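Hypothetical protein (Staphylococcus aureus subsp. aureus, PDB 2IL5) is of unknown function but belongs to the Activator of Hsp90 ATPase homolog 1-like family, whose Bet v 1-like fold may hold a hydrophobic ligand. Local coordinates at residues R132-T135 / N136-K140; H152-E155 / L156-D159. All blocks are in the same frame, centred on the assembly; numbering follows the deposited sequence.

Overall arrangement
Both contacts belong to the long C-terminal helix 136-166, which packs along the antiparallel sheet as in other Bet v 1-like proteins. Contact 1 (132-140) is where the loop after strand 118-128 turns into the helix; it lies at the surface, its centre about 28 Å from the centre of the chain. Contact 2 (152-159) sits farther along the same helix, about 9 Å from that centre, where F154 and F158 face the sheet. The two contact centres are about 28 Å apart and their nearest atoms about 15 Å, so they do not touch, and helix 136-166 is what they share. A bound sodium ion lies about 11 Å from the F154 side chain.

Contact 1 of 2, residues R132-T135 / N136-K140; sequences RRFT and NLEYK
T135 and E138 hold each other at the start of helix 136-166, each side chain taking the backbone N-H of the other residue. T135 OG1 sits between its own backbone N and carbonyl carbon (chi1 64°), a torsion that turns the hydroxyl oxygen toward the first turn, where it accepts from E138 N at 3.0 Å. In return, the extended E138 side chain reaches back and its OE1 accepts from T135 N at 2.9 Å. That bond is nearly straight at hydrogen, 172°, and meets the carboxylate on its anti side, with the donor somewhat out of its plane. The two side chains cross at a slant, and E138 CG passes close to T135 OG1. Alongside, the backbone bond from Y139 N to T135 O, 3.1 Å, closes the first turn.

E138 CB, at the root of that side chain, lies over the centre of the F134 ring, 3.9 Å from the centroid and almost along the ring normal, a CH-pi contact; the carboxylate plane is turned 45° from the ring. Y139 comes to the phenyl from elsewhere: its CD1 lies at the ring edge, 4.0 Å from F134 CD2. The Y139 OH hydrogen-bonds V128 O and E12 N, which ties this first turn to the end of strand 118-128 and to strand 12-22.

Water adds a further grip on E138 OE1: one molecule donates both to it, at 3.0 Å, and to R133 O, so two donors grip this oxygen, T135 N and the water. The reciprocal pair of side-chain-to-backbone bonds, with T135 as N-cap, is a capping box, accompanied by a hydrophobic staple between F134, just before the cap, and Y139 in the helix.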
loop_
_atom_site.group_PDB
_atom_site.type_symbol
_atom_site.label_atom_id
_atom_site.label_comp_id
_atom_site.label_asym_id
_atom_site.label_seq_id
_atom_site.Cartn_x
_atom_site.Cartn_y
_atom_site.Cartn_z
ATOM N N ARG A 132 -23.928 -4.584 -13.137
ATOM C CA ARG A 132 -25.110 -5.034 -13.865
ATOM C C ARG A 132 -25.103 -4.662 -15.353
ATOM O O ARG A 132 -25.006 -3.478 -15.697
ATOM C CB ARG A 132 -26.334 -4.435 -13.231
ATOM C CG ARG A 132 -26.651 -5.010 -11.859
ATOM C CD ARG A 132 -27.963 -4.445 -11.371
ATOM N NE ARG A 132 -28.222 -4.850 -10.000
ATOM C CZ ARG A 132 -29.225 -4.393 -9.253
ATOM N NH1 ARG A 132 -30.080 -3.511 -9.725
ATOM N NH2 ARG A 132 -29.379 -4.845 -8.033
ATOM N N ARG A 133 -25.210 -5.686 -16.224
ATOM C CA ARG A 133 -25.418 -5.498 -17.671
ATOM C C ARG A 133 -24.205 -4.912 -18.411
ATOM O O ARG A 133 -24.318 -4.410 -19.540
ATOM C CB ARG A 133 -26.706 -4.699 -17.942
ATOM C CG ARG A 133 -27.978 -5.318 -17.288
ATOM C CD ARG A 133 -29.166 -4.342 -17.277
ATOM N NE ARG A 133 -28.790 -3.226 -18.122
ATOM C CZ ARG A 133 -28.513 -1.984 -17.747
ATOM N NH1 ARG A 133 -28.633 -1.548 -16.496
ATOM N NH2 ARG A 133 -28.093 -1.173 -18.693
ATOM N N PHE A 134 -23.045 -4.977 -17.761
ATOM C CA PHE A 134 -21.792 -4.481 -18.322
ATOM C C PHE A 134 -21.370 -5.333 -19.525
ATOM O O PHE A 134 -21.313 -6.574 -19.448
ATOM C CB PHE A 134 -20.670 -4.525 -17.254
ATOM C CG PHE A 134 -20.194 -3.159 -16.770
ATOM C CD1 PHE A 134 -20.986 -2.030 -16.906
ATOM C CD2 PHE A 134 -18.964 -3.039 -16.119
ATOM C CE1 PHE A 134 -20.550 -0.809 -16.444
ATOM C CE2 PHE A 134 -18.519 -1.801 -15.631
ATOM C CZ PHE A 134 -19.296 -0.692 -15.806
ATOM N N THR A 135 -21.065 -4.660 -20.629
ATOM C CA THR A 135 -20.494 -5.338 -21.780
ATOM C C THR A 135 -19.062 -5.691 -21.469
ATOM O O THR A 135 -18.516 -5.192 -20.500
ATOM C CB THR A 135 -20.512 -4.470 -23.028
ATOM O OG1 THR A 135 -19.664 -3.337 -22.796
ATOM C CG2 THR A 135 -21.997 -4.038 -23.440
ATOM N N ASN A 136 -18.467 -6.568 -22.279
ATOM C CA ASN A 136 -17.086 -6.976 -22.087
ATOM C C ASN A 136 -16.180 -5.755 -22.125
ATOM O O ASN A 136 -15.236 -5.644 -21.359
ATOM C CB ASN A 136 -16.653 -7.975 -23.151
ATOM C CG ASN A 136 -17.196 -9.370 -22.924
ATOM O OD1 ASN A 136 -17.015 -10.255 -23.768
ATOM N ND2 ASN A 136 -17.801 -9.605 -21.772
ATOM N N LEU A 137 -16.511 -4.818 -22.997
ATOM C CA LEU A 137 -15.726 -3.612 -23.184
ATOM C C LEU A 137 -15.845 -2.681 -22.003
ATOM O O LEU A 137 -14.851 -2.143 -21.522
ATOM C CB LEU A 137 -16.179 -2.903 -24.473
ATOM C CG LEU A 137 -15.239 -1.807 -24.970
ATOM C CD1 LEU A 137 -13.823 -2.355 -25.213
ATOM C CD2 LEU A 137 -15.805 -1.126 -26.223
ATOM N N GLU A 138 -17.058 -2.474 -21.532
ATOM C CA GLU A 138 -17.278 -1.622 -20.374
ATOM C C GLU A 138 -16.533 -2.105 -19.141
ATOM O O GLU A 138 -15.995 -1.290 -18.412
ATOM C CB GLU A 138 -18.776 -1.463 -20.063
ATOM C CG GLU A 138 -19.529 -0.717 -21.120
ATOM C CD GLU A 138 -21.022 -0.803 -20.942
ATOM O OE1 GLU A 138 -21.524 -1.837 -20.496
ATOM O OE2 GLU A 138 -21.708 0.169 -21.276
ATOM N N TYR A 139 -16.522 -3.411 -18.914
ATOM C CA TYR A 139 -15.815 -4.023 -17.789
ATOM C C TYR A 139 -14.295 -3.869 -17.889
ATOM O O TYR A 139 -13.593 -3.555 -16.914
ATOM C CB TYR A 139 -16.152 -5.512 -17.704
ATOM C CG TYR A 139 -15.693 -6.067 -16.390
ATOM C CD1 TYR A 139 -15.841 -5.309 -15.213
ATOM C CD2 TYR A 139 -15.044 -7.301 -16.306
ATOM C CE1 TYR A 139 -15.387 -5.762 -14.015
ATOM C CE2 TYR A 139 -14.600 -7.772 -15.086
ATOM C CZ TYR A 139 -14.784 -6.983 -13.947
ATOM O OH TYR A 139 -14.401 -7.448 -12.718
ATOM N N LYS A 140 -13.795 -4.111 -19.089
ATOM C CA LYS A 140 -12.424 -3.926 -19.388
ATOM C C LYS A 140 -11.986 -2.467 -19.192
ATOM O O LYS A 140 -10.927 -2.228 -18.628
ATOM C CB LYS A 140 -12.121 -4.486 -20.770
ATOM C CG LYS A 140 -10.998 -3.786 -21.536
ATOM C CD LYS A 140 -10.293 -4.769 -22.517
ATOM C CE LYS A 140 -9.178 -4.043 -23.281
ATOM N NZ LYS A 140 -8.076 -4.943 -23.712
HETATM O O HOH W 1 -24.346 -1.506 -19.640
HETATM O O HOH W 2 -19.403 -8.570 -19.782
#

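Contact 2 of 2, residues H152-E155 / L156-D159; sequences HGFE and LMFD
One face of the long C-terminal helix of the Bet v 1-like fold is laid against the sheet here, and F154 and F158, one turn apart, supply its aromatic ridge. Their planes are nearly parallel, at 24°, but slid apart with centroids 6.0 Å from each other, so overlap is slight; the closer approach is F154 CB to F158 CE2, 4.0 Å. More intimate is the F154 carbonyl: its O lies over one face of the F158 ring, toward the rim and 3.2 Å from CG, while the same oxygen accepts from F158 N at 2.9 Å. Both rings also meet F122, and F158 touches I18 and Y22 of strand 12-22.

Selenomethionine M157 runs alongside F154, pointing the same way, and bends at chi3 (-102°) to bring CE to 3.7 Å from F154 CD1. Its SE stands obliquely to that ring, 4.9 Å from the centroid, a Met-aromatic contact. On another side of the helix L156 CG stands over one face of the H152 imidazole, toward its rim, with CD1 at 3.7 Å from NE2.

E155 OE1 forms a salt bridge with K20. The chemistry is thus divided: F154 and F158 seat the helix on F122 and I18 by apolar contact, the M157 and L156 contacts are packing within the helix, and the E155 bridge fastens it to strand 12-22.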
loop_
_atom_site.group_PDB
_atom_site.type_symbol
_atom_site.label_atom_id
_atom_site.label_comp_id
_atom_site.label_asym_id
_atom_site.label_seq_id
_atom_site.Cartn_x
_atom_site.Cartn_y
_atom_site.Cartn_z
ATOM N N HIS A 152 -1.287 5.342 -9.943
ATOM C CA HIS A 152 -1.070 6.741 -9.577
ATOM C C HIS A 152 -1.115 6.954 -8.059
ATOM O O HIS A 152 -0.278 7.611 -7.517
ATOM C CB HIS A 152 -2.099 7.615 -10.297
ATOM C CG HIS A 152 -2.024 9.068 -9.939
ATOM N ND1 HIS A 152 -1.026 9.901 -10.408
ATOM C CD2 HIS A 152 -2.821 9.838 -9.156
ATOM C CE1 HIS A 152 -1.224 11.126 -9.950
ATOM N NE2 HIS A 152 -2.303 11.114 -9.186
ATOM N N GLY A 153 -2.084 6.359 -7.374
ATOM C CA GLY A 153 -2.188 6.509 -5.934
ATOM C C GLY A 153 -1.010 5.907 -5.187
ATOM O O GLY A 153 -0.550 6.494 -4.214
ATOM N N PHE A 154 -0.507 4.754 -5.645
ATOM C CA PHE A 154 0.692 4.169 -5.051
ATOM C C PHE A 154 1.993 4.920 -5.342
ATOM O O PHE A 154 2.818 5.038 -4.448
ATOM C CB PHE A 154 0.856 2.677 -5.408
ATOM C CG PHE A 154 -0.056 1.783 -4.647
ATOM C CD1 PHE A 154 0.044 1.684 -3.260
ATOM C CD2 PHE A 154 -1.040 1.049 -5.311
ATOM C CE1 PHE A 154 -0.820 0.839 -2.540
ATOM C CE2 PHE A 154 -1.897 0.214 -4.601
ATOM C CZ PHE A 154 -1.781 0.108 -3.209
ATOM N N GLU A 155 2.184 5.383 -6.577
ATOM C CA GLU A 155 3.290 6.288 -6.915
ATOM C C GLU A 155 3.344 7.475 -5.983
ATOM O O GLU A 155 4.435 7.833 -5.516
ATOM C CB GLU A 155 3.192 6.840 -8.337
ATOM C CG GLU A 155 3.403 5.854 -9.480
ATOM C CD GLU A 155 4.747 5.142 -9.487
ATOM O OE1 GLU A 155 5.705 5.664 -8.900
ATOM O OE2 GLU A 155 4.855 4.066 -10.116
ATOM N N LEU A 156 2.190 8.116 -5.744
ATOM C CA LEU A 156 2.138 9.318 -4.887
ATOM C C LEU A 156 2.506 8.956 -3.469
ATOM O O LEU A 156 3.160 9.737 -2.787
ATOM C CB LEU A 156 0.758 9.969 -4.856
ATOM C CG LEU A 156 0.250 10.960 -5.871
ATOM C CD1 LEU A 156 -1.239 11.202 -5.606
ATOM C CD2 LEU A 156 1.031 12.239 -5.824
HETATM N N MSE A 157 2.071 7.767 -3.042
HETATM C CA MSE A 157 2.422 7.211 -1.721
HETATM C C MSE A 157 3.903 6.902 -1.515
HETATM O O MSE A 157 4.436 7.116 -0.432
HETATM C CB MSE A 157 1.673 5.912 -1.486
HETATM C CG MSE A 157 0.484 6.052 -0.601
HETATM SE SE MSE A 157 -0.258 4.270 -0.332
HETATM C CE MSE A 157 -1.697 4.495 -1.572
ATOM N N PHE A 158 4.530 6.311 -2.531
ATOM C CA PHE A 158 5.912 5.899 -2.410
ATOM C C PHE A 158 6.805 7.122 -2.475
ATOM O O PHE A 158 7.892 7.130 -1.910
ATOM C CB PHE A 158 6.304 4.933 -3.517
ATOM C CG PHE A 158 5.532 3.670 -3.507
ATOM C CD1 PHE A 158 5.025 3.138 -2.317
ATOM C CD2 PHE A 158 5.330 2.971 -4.682
ATOM C CE1 PHE A 158 4.319 1.938 -2.317
ATOM C CE2 PHE A 158 4.644 1.786 -4.658
ATOM C CZ PHE A 158 4.131 1.276 -3.474
ATOM N N ASP A 159 6.376 8.151 -3.183
ATOM C CA ASP A 159 7.256 9.285 -3.215
ATOM C C ASP A 159 7.125 10.166 -1.944
ATOM O O ASP A 159 8.098 10.733 -1.457
ATOM C CB ASP A 159 7.452 9.920 -4.622
ATOM C CG ASP A 159 6.259 10.666 -5.155
ATOM O OD1 ASP A 159 5.563 11.388 -4.405
ATOM O OD2 ASP A 159 6.070 10.614 -6.394
#